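Local coordinates for FrpC operon protein (Neisseria meningitidis, PDB 5EDF) that binds the RTX protein FrpC, is iron-regulated and may take part in adhesion, though its precise function is not established, at residues H17-F21 against W46-T50; I63-Y67 against N83-F87; G73-E77 against Y211-V215; S179-G183 against Q192-F196; I186-V191 against V219-V223. All blocks are in the same frame, centred on the assembly; numbering follows the deposited sequence. Where two conformers were deposited one is given.

Contact 1. Residues H17-F21 against W46-T50; sequences HTVTF and WLSDT
V19, D49 and L47 carry most of this contact, in which strand 18-23 meets the irregular loop 46-50. D49 does the polar work. Its CG stands beside the backbone N and opposite the carbonyl carbon (chi1 -67°), which carries the carboxylate up to the strand, and OD1 accepts the backbone N of T20 at 2.9 Å. The bond is nearly straight, 167° at the hydrogen, and uses the syn lone pair of OD1, on the side of the other oxygen. Water donates to both carboxylate oxygens: one molecule bridges OD1 to T20 O, another links OD2 to the hydroxyls of T18 and T20. A third water lies 2.8 Å from T18 O and takes the backbone N-H of D49, so the loop backbone is tied to the strand as well. V19 turns its two methyls to different partners. CG2 rests 3.5 Å from L47 O, while CG1 lies 3.7 Å from D49 OD1 and touches L47 CD2 at 3.9 Å, the V19 and L47 side chains crossing at about a right angle. L47 CD2 is shared: the F21 and L47 side chains approach from opposite directions, CZ to CD2 also 3.9 Å, which makes a small apolar patch beside the hydrated carboxylate. Strand 18-23 is the middle strand of a three-stranded mixed sheet, antiparallel to strand 26-31 and parallel to strand 56-57; Y56 of the latter touches V19, F21 and L47, and its hydroxyl hydrogen-bonds to S48 O.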
# COMPACT_ATOMS: atom_id res chain seq x y z
N HIS A 17 -7.77 -17.18 -10.81
CA HIS A 17 -6.49 -17.47 -11.37
C HIS A 17 -5.43 -16.77 -10.58
O HIS A 17 -5.74 -15.79 -9.86
CB HIS A 17 -6.40 -16.92 -12.81
CG HIS A 17 -7.30 -17.63 -13.74
ND1 HIS A 17 -6.97 -18.87 -14.24
CD2 HIS A 17 -8.51 -17.31 -14.24
CE1 HIS A 17 -7.95 -19.27 -15.03
NE2 HIS A 17 -8.89 -18.35 -15.06
N THR A 18 -4.23 -17.28 -10.67
CA THR A 18 -3.05 -16.63 -10.11
C THR A 18 -2.04 -16.40 -11.23
O THR A 18 -2.07 -17.05 -12.28
CB THR A 18 -2.42 -17.46 -9.02
OG1 THR A 18 -2.01 -18.72 -9.57
CG2 THR A 18 -3.38 -17.73 -7.83
N VAL A 19 -1.11 -15.50 -10.97
CA VAL A 19 0.07 -15.32 -11.81
C VAL A 19 1.32 -15.51 -10.93
O VAL A 19 1.41 -14.93 -9.84
CB VAL A 19 0.08 -13.97 -12.53
CG1 VAL A 19 1.37 -13.78 -13.39
CG2 VAL A 19 -1.19 -13.82 -13.38
N THR A 20 2.30 -16.24 -11.44
CA THR A 20 3.54 -16.50 -10.77
C THR A 20 4.65 -15.56 -11.25
O THR A 20 4.88 -15.40 -12.46
CB THR A 20 3.96 -17.94 -10.92
OG1 THR A 20 2.92 -18.79 -10.40
CG2 THR A 20 5.29 -18.22 -10.22
N PHE A 21 5.31 -14.92 -10.29
CA PHE A 21 6.39 -13.98 -10.50
C PHE A 21 7.65 -14.52 -9.84
O PHE A 21 7.57 -15.29 -8.93
CB PHE A 21 6.04 -12.66 -9.87
CG PHE A 21 4.88 -11.96 -10.52
CD1 PHE A 21 5.07 -11.10 -11.58
CD2 PHE A 21 3.58 -12.17 -10.07
CE1 PHE A 21 4.01 -10.43 -12.19
CE2 PHE A 21 2.53 -11.49 -10.65
CZ PHE A 21 2.74 -10.64 -11.72
N TRP A 46 -6.86 -10.20 -18.95
CA TRP A 46 -6.08 -10.11 -17.73
C TRP A 46 -4.83 -10.95 -17.85
O TRP A 46 -4.86 -12.04 -18.44
CB TRP A 46 -6.91 -10.55 -16.51
CG TRP A 46 -7.92 -9.51 -16.10
CD1 TRP A 46 -8.97 -9.09 -16.81
CD2 TRP A 46 -7.91 -8.75 -14.87
NE1 TRP A 46 -9.66 -8.09 -16.13
CE2 TRP A 46 -9.01 -7.87 -14.94
CE3 TRP A 46 -7.08 -8.70 -13.75
CZ2 TRP A 46 -9.29 -6.95 -13.92
CZ3 TRP A 46 -7.39 -7.79 -12.73
CH2 TRP A 46 -8.46 -6.96 -12.84
N LEU A 47 -3.76 -10.45 -17.27
CA LEU A 47 -2.46 -11.12 -17.25
C LEU A 47 -2.64 -12.57 -16.88
O LEU A 47 -3.38 -12.91 -15.95
CB LEU A 47 -1.52 -10.49 -16.21
CG LEU A 47 -0.05 -10.89 -16.29
CD1 LEU A 47 0.58 -10.35 -17.55
CD2 LEU A 47 0.69 -10.38 -15.07
N SER A 48 -1.93 -13.44 -17.60
CA SER A 48 -1.94 -14.86 -17.33
C SER A 48 -0.54 -15.43 -17.32
O SER A 48 0.34 -14.91 -18.00
CB SER A 48 -2.74 -15.58 -18.41
OG SER A 48 -2.33 -15.25 -19.74
N ASP A 49 -0.32 -16.53 -16.60
CA ASP A 49 0.90 -17.33 -16.78
C ASP A 49 1.02 -17.67 -18.28
O ASP A 49 0.04 -18.00 -18.96
CB ASP A 49 0.79 -18.60 -15.95
CG ASP A 49 0.79 -18.36 -14.46
OD1 ASP A 49 1.47 -17.43 -13.99
OD2 ASP A 49 0.16 -19.16 -13.75
N THR A 50 2.23 -17.58 -18.81
CA THR A 50 2.48 -17.84 -20.22
C THR A 50 3.02 -19.26 -20.41
O THR A 50 4.00 -19.63 -19.76
CB THR A 50 3.50 -16.87 -20.77
OG1 THR A 50 2.98 -15.53 -20.66
CG2 THR A 50 3.82 -17.18 -22.24
O HOH W 1 -2.65 -17.28 -14.98
O HOH W 2 0.26 -18.95 -11.09
O HOH W 3 4.02 -16.75 -14.77

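Contact 2. Residues I63-Y67 against N83-F87; sequences ISVYY and NKAHF
Y66 reaches from its strand into the first turn of a helix and touches F87, then N83 and H86. Its CB lies 3.6 Å from F87 CE2, and with CG anti to the backbone N (chi1 172°) the ring leaves the strand to lie across N83 and H86, which both meet it from the same side. CD2 then meets N83 CB at 3.5 Å, and CE2 stays close to the same carbon, which sits over one face of the tyrosine ring. The other ortho carbon, CD1, lies near H86 CB, and CE1 comes within 3.4 Å of H86 CG, over a face of the imidazole but offset toward its rim. The Y66 and H86 rings form an offset stack, centroids 4.6 Å apart and planes inclined at 27°. At the tip, OH lies over that imidazole face, 3.4 Å from H86 NE2. The arrangement is a strand-to-helix packing: strand 61-70 of the large antiparallel sheet receives the N-terminal turn of helix 84-93, with strand 73-77 between them in sequence. H86 N bonds to N83 O within that turn, and H86 ND1 is hydrogen-bonded to D96, which should restrict rotation of the stacked imidazole. The N83 amide is likewise committed, its ND2 bonding to P78 O and E77 OE1. Two residues earlier in the strand, S64 O lies at the edge of the F87 ring, near its plane and 4.0 Å from CE1, while S64 OG pairs with D100.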
# COMPACT_ATOMS: atom_id res chain seq x y z
N ILE A 63 0.79 -4.14 -7.31
CA ILE A 63 -0.59 -4.59 -7.13
C ILE A 63 -1.49 -3.39 -6.88
O ILE A 63 -1.00 -2.32 -6.49
CB ILE A 63 -0.73 -5.64 -6.01
CG1 ILE A 63 -0.42 -5.07 -4.62
CG2 ILE A 63 0.12 -6.88 -6.32
CD1 ILE A 63 -0.90 -6.00 -3.46
N SER A 64 -2.78 -3.57 -7.09
CA SER A 64 -3.75 -2.51 -6.87
C SER A 64 -4.88 -3.08 -6.05
O SER A 64 -5.39 -4.14 -6.33
CB SER A 64 -4.23 -1.92 -8.22
OG SER A 64 -3.17 -1.44 -9.04
N VAL A 65 -5.24 -2.37 -4.99
CA VAL A 65 -6.32 -2.77 -4.10
C VAL A 65 -7.39 -1.70 -3.95
O VAL A 65 -7.09 -0.51 -3.82
CB VAL A 65 -5.81 -3.16 -2.71
CG1 VAL A 65 -4.91 -4.42 -2.75
CG2 VAL A 65 -5.03 -2.00 -2.05
N TYR A 66 -8.63 -2.13 -3.99
CA TYR A 66 -9.74 -1.28 -3.65
C TYR A 66 -9.89 -1.28 -2.14
O TYR A 66 -9.88 -2.34 -1.50
CB TYR A 66 -11.03 -1.79 -4.31
CG TYR A 66 -12.32 -1.10 -3.90
CD1 TYR A 66 -12.55 0.22 -4.20
CD2 TYR A 66 -13.29 -1.79 -3.22
CE1 TYR A 66 -13.72 0.85 -3.84
CE2 TYR A 66 -14.47 -1.17 -2.89
CZ TYR A 66 -14.67 0.15 -3.18
OH TYR A 66 -15.87 0.78 -2.82
N TYR A 67 -10.02 -0.09 -1.55
CA TYR A 67 -10.22 -0.00 -0.10
C TYR A 67 -11.62 0.47 0.16
O TYR A 67 -12.15 1.33 -0.53
CB TYR A 67 -9.16 0.86 0.59
CG TYR A 67 -9.23 2.36 0.31
CD1 TYR A 67 -10.03 3.19 1.05
CD2 TYR A 67 -8.50 2.92 -0.74
CE1 TYR A 67 -10.10 4.55 0.78
CE2 TYR A 67 -8.54 4.26 -1.00
CZ TYR A 67 -9.34 5.09 -0.24
OH TYR A 67 -9.36 6.44 -0.54
N ASN A 83 -17.04 -4.33 -6.93
CA ASN A 83 -16.25 -3.12 -6.89
C ASN A 83 -15.68 -2.71 -8.25
O ASN A 83 -14.95 -1.69 -8.34
CB ASN A 83 -15.11 -3.25 -5.85
CG ASN A 83 -14.06 -4.27 -6.28
OD1 ASN A 83 -13.84 -4.47 -7.47
ND2 ASN A 83 -13.35 -4.88 -5.30
N LYS A 84 -15.99 -3.45 -9.31
CA LYS A 84 -15.32 -3.21 -10.59
C LYS A 84 -15.39 -1.76 -11.10
O LYS A 84 -14.45 -1.30 -11.75
CB LYS A 84 -15.82 -4.16 -11.68
CG LYS A 84 -17.28 -4.08 -12.02
CD LYS A 84 -17.66 -4.97 -13.24
CE LYS A 84 -17.14 -4.41 -14.61
NZ LYS A 84 -17.59 -5.23 -15.84
N ALA A 85 -16.52 -1.06 -10.90
CA ALA A 85 -16.62 0.30 -11.41
C ALA A 85 -15.55 1.22 -10.83
O ALA A 85 -15.10 2.15 -11.50
CB ALA A 85 -18.00 0.86 -11.16
N HIS A 86 -15.11 0.92 -9.60
CA HIS A 86 -14.04 1.69 -8.98
C HIS A 86 -12.72 1.46 -9.71
O HIS A 86 -11.93 2.40 -9.93
CB HIS A 86 -13.93 1.39 -7.50
CG HIS A 86 -15.15 1.78 -6.75
ND1 HIS A 86 -15.38 3.08 -6.35
CD2 HIS A 86 -16.25 1.08 -6.36
CE1 HIS A 86 -16.56 3.15 -5.74
NE2 HIS A 86 -17.10 1.95 -5.73
N PHE A 87 -12.45 0.20 -10.08
CA PHE A 87 -11.27 -0.12 -10.89
C PHE A 87 -11.32 0.46 -12.29
O PHE A 87 -10.29 0.89 -12.82
CB PHE A 87 -11.04 -1.63 -10.96
CG PHE A 87 -10.44 -2.20 -9.72
CD1 PHE A 87 -9.07 -2.17 -9.55
CD2 PHE A 87 -11.20 -2.78 -8.70
CE1 PHE A 87 -8.48 -2.71 -8.42
CE2 PHE A 87 -10.60 -3.30 -7.56
CZ PHE A 87 -9.28 -3.28 -7.41

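Contact 3. Residues G73-E77 against Y211-V215; sequences GWVLE and YHQQV
The Y211 ring carries L76 CD2 over one face, 3.4 Å above the plane and displaced toward the rim. This is a CH-pi contact, 3.8 Å from methyl to ring centroid, and the two side chains cross at about a right angle. P195 and F196 also touch this tyrosine, and its hydroxyl bonds to D99. The second flat group is the Q214 amide, whose NE2 donates to W74 O at 2.8 Å. That bond is bent, 145° at the hydrogen, and the donor is tilted 26° from the carbonyl plane. Q214 reaches so far because its chain is extended beyond CG. Its OE1 accepts a hydrogen bond from a water that in turn takes the backbone N-H of L76, so both ends of the amide grip the strand backbone, one directly and one through water. L76 CG lies 3.5 Å from the same OE1, and L76 CD1 touches V215 CG2 at 4.0 Å. Strand 73-77, outermost in the nine-stranded antiparallel sheet, runs 30° from the helix segment with their axes 8.8 Å apart; helix 205-224 continues across the same sheet, V65 of strand 61-70 touching Y211 and V191 and Y193 of strand 189-193 touching V215.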
# COMPACT_ATOMS: atom_id res chain seq x y z
N GLY A 73 -14.21 -2.07 10.12
CA GLY A 73 -13.05 -1.24 9.78
C GLY A 73 -12.99 -0.77 8.33
O GLY A 73 -14.00 -0.34 7.77
N TRP A 74 -11.79 -0.74 7.78
CA TRP A 74 -11.57 -0.68 6.34
C TRP A 74 -11.06 -2.05 5.90
O TRP A 74 -10.35 -2.73 6.66
CB TRP A 74 -10.49 0.33 5.99
CG TRP A 74 -10.82 1.77 6.31
CD1 TRP A 74 -10.51 2.45 7.45
CD2 TRP A 74 -11.45 2.71 5.43
NE1 TRP A 74 -10.94 3.76 7.34
CE2 TRP A 74 -11.52 3.94 6.12
CE3 TRP A 74 -11.96 2.63 4.14
CZ2 TRP A 74 -12.08 5.08 5.55
CZ3 TRP A 74 -12.51 3.76 3.59
CH2 TRP A 74 -12.56 4.98 4.28
N VAL A 75 -11.38 -2.44 4.67
CA VAL A 75 -10.85 -3.68 4.08
C VAL A 75 -10.29 -3.41 2.70
O VAL A 75 -10.65 -2.42 2.07
CB VAL A 75 -11.91 -4.82 4.02
CG1 VAL A 75 -12.36 -5.16 5.41
CG2 VAL A 75 -13.06 -4.44 3.10
N LEU A 76 -9.41 -4.31 2.26
CA LEU A 76 -8.81 -4.26 0.93
C LEU A 76 -9.36 -5.38 0.09
O LEU A 76 -9.49 -6.53 0.55
CB LEU A 76 -7.29 -4.43 1.00
CG LEU A 76 -6.57 -3.51 1.97
CD1 LEU A 76 -5.07 -3.84 1.97
CD2 LEU A 76 -6.86 -2.02 1.72
N GLU A 77 -9.61 -5.07 -1.18
CA GLU A 77 -10.17 -6.05 -2.11
C GLU A 77 -9.44 -6.07 -3.43
O GLU A 77 -9.06 -5.02 -3.93
CB GLU A 77 -11.64 -5.74 -2.40
CG GLU A 77 -12.50 -5.79 -1.17
CD GLU A 77 -13.98 -5.58 -1.42
OE1 GLU A 77 -14.37 -5.07 -2.48
OE2 GLU A 77 -14.77 -5.92 -0.50
N TYR A 211 -4.68 -0.86 8.19
CA TYR A 211 -4.41 -1.02 6.76
C TYR A 211 -3.09 -1.76 6.60
O TYR A 211 -3.03 -2.73 5.80
CB TYR A 211 -4.40 0.37 6.11
CG TYR A 211 -4.36 0.39 4.58
CD1 TYR A 211 -5.38 0.96 3.86
CD2 TYR A 211 -3.28 -0.15 3.89
CE1 TYR A 211 -5.34 1.00 2.48
CE2 TYR A 211 -3.25 -0.13 2.52
CZ TYR A 211 -4.28 0.44 1.80
OH TYR A 211 -4.17 0.43 0.41
N HIS A 212 -2.06 -1.33 7.30
CA HIS A 212 -0.78 -1.98 7.13
C HIS A 212 -0.79 -3.43 7.56
O HIS A 212 -0.17 -4.26 6.89
CB HIS A 212 0.36 -1.22 7.82
CG HIS A 212 1.67 -1.77 7.44
ND1 HIS A 212 2.09 -1.80 6.11
CD2 HIS A 212 2.65 -2.36 8.16
CE1 HIS A 212 3.24 -2.43 6.04
NE2 HIS A 212 3.62 -2.77 7.27
N GLN A 213 -1.52 -3.76 8.62
CA GLN A 213 -1.63 -5.15 9.02
C GLN A 213 -2.27 -5.98 7.90
O GLN A 213 -1.88 -7.12 7.66
CB GLN A 213 -2.45 -5.27 10.32
CG GLN A 213 -1.74 -4.74 11.53
CD GLN A 213 -2.62 -4.65 12.78
OE1 GLN A 213 -3.83 -4.53 12.70
NE2 GLN A 213 -1.98 -4.65 13.92
N GLN A 214 -3.26 -5.41 7.22
CA GLN A 214 -3.87 -6.10 6.09
C GLN A 214 -2.88 -6.29 4.94
O GLN A 214 -2.84 -7.34 4.34
CB GLN A 214 -5.12 -5.36 5.62
CG GLN A 214 -6.23 -5.38 6.69
CD GLN A 214 -7.28 -4.34 6.42
OE1 GLN A 214 -7.52 -3.97 5.28
NE2 GLN A 214 -7.91 -3.84 7.48
N VAL A 215 -2.03 -5.29 4.69
CA VAL A 215 -1.01 -5.38 3.65
C VAL A 215 0.00 -6.47 4.01
O VAL A 215 0.38 -7.26 3.15
CB VAL A 215 -0.32 -4.05 3.41
CG1 VAL A 215 0.85 -4.22 2.47
CG2 VAL A 215 -1.30 -3.05 2.86
O HOH W 4 -8.39 -6.49 3.99

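Contact 4. Residues S179-G183 against Q192-F196; sequences STSVG and QYYPF
V182 and Y193 face each other as an antiparallel hydrogen-bonded pair. V182 N donates to Y193 O at 2.9 Å, nearly along the C=O axis, and Y193 N returns a bond to V182 O at 3.0 Å in the carbonyl plane. Weaker CA-H...O contacts run alongside, from Q192 CA to V182 O and from Y194 CA to T180 O. A water that takes the T180 N-H also lies within bonding distance of P195 O, extending the link past the last paired residues. Among the apolar contacts, V182 CB lies over one face of the Y193 ring, a CH-pi contact with CB 3.7 Å from the centroid. Y193 CG stands between its backbone N and carbonyl carbon (chi1 60°), and the ring thereby lies beside V182, both side chains pointing the same way; the phenol hydroxyl bonds to H212 of helix 205-224. T180 CG2 meets P195 CG at 3.5 Å, while T180 OG1 bonds to H165. On the flank of S181, its CB is 3.7 Å from Y194 CE1, and T180 O sits at the edge of that ring. This is the register of a beta hairpin, strands 178-186 and 189-193, in the interior of the antiparallel sheet.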
# COMPACT_ATOMS: atom_id res chain seq x y z
N SER A 179 -2.64 13.15 3.83
CA SER A 179 -2.18 12.02 3.03
C SER A 179 -1.21 11.16 3.83
O SER A 179 -0.70 11.58 4.87
CB SER A 179 -1.52 12.52 1.76
OG SER A 179 -0.39 13.26 2.04
N THR A 180 -0.93 9.97 3.31
CA THR A 180 -0.21 8.94 4.03
C THR A 180 0.81 8.27 3.13
O THR A 180 0.55 7.99 1.95
CB THR A 180 -1.17 7.86 4.51
OG1 THR A 180 -2.21 8.46 5.29
CG2 THR A 180 -0.47 6.82 5.35
N SER A 181 1.99 8.01 3.68
CA SER A 181 2.99 7.16 3.02
C SER A 181 3.33 6.01 3.95
O SER A 181 3.36 6.18 5.19
CB SER A 181 4.25 7.94 2.69
OG SER A 181 4.98 8.29 3.84
N VAL A 182 3.63 4.85 3.39
CA VAL A 182 4.10 3.73 4.17
C VAL A 182 5.32 3.12 3.46
O VAL A 182 5.26 2.76 2.27
CB VAL A 182 3.04 2.64 4.33
CG1 VAL A 182 3.60 1.51 5.17
CG2 VAL A 182 1.76 3.22 4.95
N GLY A 183 6.41 3.00 4.20
CA GLY A 183 7.54 2.17 3.82
C GLY A 183 7.65 1.00 4.73
O GLY A 183 7.56 1.19 5.93
N GLN A 192 6.05 -0.64 -0.43
CA GLN A 192 5.98 0.82 -0.34
C GLN A 192 4.72 1.27 -1.02
O GLN A 192 4.42 0.86 -2.15
CB GLN A 192 7.21 1.44 -0.99
CG GLN A 192 8.51 1.04 -0.31
CD GLN A 192 9.77 1.49 -0.99
OE1 GLN A 192 9.73 2.18 -2.00
NE2 GLN A 192 10.90 1.07 -0.44
N TYR A 193 3.97 2.16 -0.37
CA TYR A 193 2.68 2.55 -0.91
C TYR A 193 2.17 3.83 -0.28
O TYR A 193 2.58 4.20 0.81
CB TYR A 193 1.68 1.41 -0.72
CG TYR A 193 1.40 0.95 0.69
CD1 TYR A 193 0.29 1.39 1.38
CD2 TYR A 193 2.24 0.04 1.33
CE1 TYR A 193 0.03 0.96 2.67
CE2 TYR A 193 1.98 -0.40 2.61
CZ TYR A 193 0.88 0.06 3.29
OH TYR A 193 0.54 -0.34 4.56
N TYR A 194 1.23 4.45 -0.95
CA TYR A 194 0.43 5.60 -0.51
C TYR A 194 -1.01 5.11 -0.36
O TYR A 194 -1.73 4.98 -1.35
CB TYR A 194 0.50 6.74 -1.52
CG TYR A 194 1.85 7.36 -1.72
CD1 TYR A 194 2.44 8.12 -0.75
CD2 TYR A 194 2.56 7.20 -2.92
CE1 TYR A 194 3.70 8.68 -0.91
CE2 TYR A 194 3.81 7.77 -3.10
CZ TYR A 194 4.38 8.51 -2.11
OH TYR A 194 5.64 9.09 -2.29
N PRO A 195 -1.41 4.74 0.86
CA PRO A 195 -2.76 4.24 1.05
C PRO A 195 -3.81 5.33 1.19
O PRO A 195 -3.49 6.50 1.41
CB PRO A 195 -2.66 3.49 2.37
CG PRO A 195 -1.68 4.32 3.14
CD PRO A 195 -0.67 4.79 2.13
N PHE A 196 -5.08 4.92 1.13
CA PHE A 196 -6.17 5.84 1.37
C PHE A 196 -6.10 7.07 0.45
O PHE A 196 -6.33 8.20 0.89
CB PHE A 196 -6.19 6.28 2.84
CG PHE A 196 -6.46 5.20 3.85
CD1 PHE A 196 -7.72 4.67 3.95
CD2 PHE A 196 -5.48 4.80 4.78
CE1 PHE A 196 -8.03 3.76 4.94
CE2 PHE A 196 -5.79 3.88 5.76
CZ PHE A 196 -7.05 3.37 5.84
O HOH W 5 -2.10 8.82 0.79

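Contact 5. Residues I186-V191 against V219-V223; sequences INGFTV and VQSFV
A type I' beta turn runs from I186 to F189, closed by I186 N to F189 O and F189 N to I186 O bonds, and N187 and G188 at its corner have positive phi angles. This is the tight two-residue connection of a beta hairpin, strands 178-186 and 189-193, and it is packed here against the C-terminal part of helix 205-224. I186 puts CG2 against the helix, 4.0 Å from V219 CG1 and 3.9 Å from Q220 CG. V191, one strand over, meets V219 tip to tip, with CG2 atoms 4.2 Å apart, so the two methyls of V219 are divided between the two strands. Just after the turn, the F189 ring brings CE2 to 3.7 Å from V223 CG1 as the two side chains slide past each other in opposite directions; I186 O lies at the edge of this ring, in its plane. F189 also touches T26 and M28 of strand 26-31, where V223 packs on M28 too. The polar link is made by the N187 and Q220 amides, whose planes are 69° apart. Q220, with its chain extended beyond CG, crosses N187 at about a right angle. Q220 NE2 donates to N187 OD1 at 3.2 Å, a long but straight bond of 169° that lies near the Q220 amide plane and reaches OD1 at a C=O...N angle of 122°, though tilted from the N187 carbonyl plane.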
# COMPACT_ATOMS: atom_id res chain seq x y z
N ILE A 186 8.84 -6.68 4.58
CA ILE A 186 8.01 -7.84 4.92
C ILE A 186 8.69 -9.06 4.32
O ILE A 186 8.72 -9.22 3.10
CB ILE A 186 6.58 -7.68 4.37
CG1 ILE A 186 5.92 -6.45 4.95
CG2 ILE A 186 5.75 -8.97 4.65
CD1 ILE A 186 4.62 -6.01 4.33
N ASN A 187 9.22 -9.92 5.17
CA ASN A 187 9.71 -11.23 4.72
C ASN A 187 10.75 -11.12 3.59
O ASN A 187 10.71 -11.92 2.67
CB ASN A 187 8.55 -12.13 4.22
CG ASN A 187 7.64 -12.64 5.34
OD1 ASN A 187 7.34 -11.93 6.31
ND2 ASN A 187 7.16 -13.87 5.18
N GLY A 188 11.65 -10.14 3.66
CA GLY A 188 12.70 -9.98 2.63
C GLY A 188 12.31 -9.08 1.46
O GLY A 188 13.15 -8.77 0.59
N PHE A 189 11.06 -8.67 1.45
CA PHE A 189 10.54 -7.77 0.42
C PHE A 189 10.44 -6.36 0.96
O PHE A 189 10.26 -6.17 2.17
CB PHE A 189 9.16 -8.21 -0.09
CG PHE A 189 9.16 -9.58 -0.67
CD1 PHE A 189 9.54 -9.77 -1.97
CD2 PHE A 189 8.85 -10.71 0.12
CE1 PHE A 189 9.62 -11.09 -2.50
CE2 PHE A 189 8.88 -12.00 -0.41
CZ PHE A 189 9.28 -12.18 -1.71
N THR A 190 10.59 -5.38 0.10
CA THR A 190 10.20 -4.02 0.45
C THR A 190 8.82 -3.76 -0.12
O THR A 190 8.51 -4.19 -1.24
CB THR A 190 11.19 -2.97 -0.04
OG1 THR A 190 11.26 -3.00 -1.47
CG2 THR A 190 12.59 -3.22 0.54
N VAL A 191 7.98 -3.10 0.68
CA VAL A 191 6.58 -2.88 0.33
C VAL A 191 6.30 -1.42 0.62
O VAL A 191 6.39 -0.98 1.78
CB VAL A 191 5.69 -3.83 1.12
CG1 VAL A 191 4.25 -3.59 0.81
CG2 VAL A 191 6.10 -5.29 0.80
N VAL A 219 0.68 -9.66 1.55
CA VAL A 219 1.99 -9.95 0.93
C VAL A 219 2.45 -11.33 1.41
O VAL A 219 2.93 -12.14 0.62
CB VAL A 219 3.00 -8.83 1.26
CG1 VAL A 219 4.44 -9.25 0.90
CG2 VAL A 219 2.58 -7.52 0.57
N GLN A 220 2.26 -11.64 2.69
CA GLN A 220 2.66 -12.96 3.19
C GLN A 220 1.87 -14.08 2.52
O GLN A 220 2.41 -15.16 2.31
CB GLN A 220 2.53 -13.04 4.70
CG GLN A 220 3.59 -12.18 5.42
CD GLN A 220 3.37 -12.06 6.89
OE1 GLN A 220 2.24 -11.95 7.37
NE2 GLN A 220 4.47 -12.04 7.64
N SER A 221 0.61 -13.81 2.14
CA SER A 221 -0.23 -14.83 1.47
C SER A 221 0.32 -15.18 0.07
O SER A 221 0.06 -16.26 -0.42
CB SER A 221 -1.70 -14.38 1.36
OG SER A 221 -1.92 -13.49 0.29
N PHE A 222 1.08 -14.27 -0.53
CA PHE A 222 1.63 -14.49 -1.84
C PHE A 222 2.85 -15.41 -1.83
O PHE A 222 3.26 -15.94 -2.84
CB PHE A 222 2.06 -13.17 -2.49
CG PHE A 222 0.95 -12.13 -2.69
CD1 PHE A 222 -0.38 -12.43 -2.70
CD2 PHE A 222 1.33 -10.81 -2.89
CE1 PHE A 222 -1.35 -11.45 -2.90
CE2 PHE A 222 0.40 -9.83 -3.10
CZ PHE A 222 -0.95 -10.14 -3.07
N VAL A 223 3.47 -15.58 -0.67
CA VAL A 223 4.67 -16.40 -0.57
C VAL A 223 4.43 -17.63 0.28
O VAL A 223 5.30 -18.49 0.40
CB VAL A 223 5.85 -15.60 -0.02
CG1 VAL A 223 6.30 -14.59 -1.04
CG2 VAL A 223 5.49 -14.92 1.28

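Contacts 2 to 5 all reach the nine-stranded antiparallel sheet, and contacts 3 and 5 share helix 205-224, which crosses it. Contact 1 stands apart, its centre about 18 Å from those of contacts 2 and 5, in the smaller mixed sheet; it closes first along the chain. Contacts 2 and 3 alternate along the chain, as do 3 and 5, and 4 and 5, while contact 4 is nested within the loop that contact 3 closes. Contacts 3 and 4, about 12 Å apart between centres, touch through H212 and Y193. The final helix thus joins one outermost strand of the sheet, 73-77, to its central hairpin, tying together distant parts of the novel fold of this FrpC-binding protein.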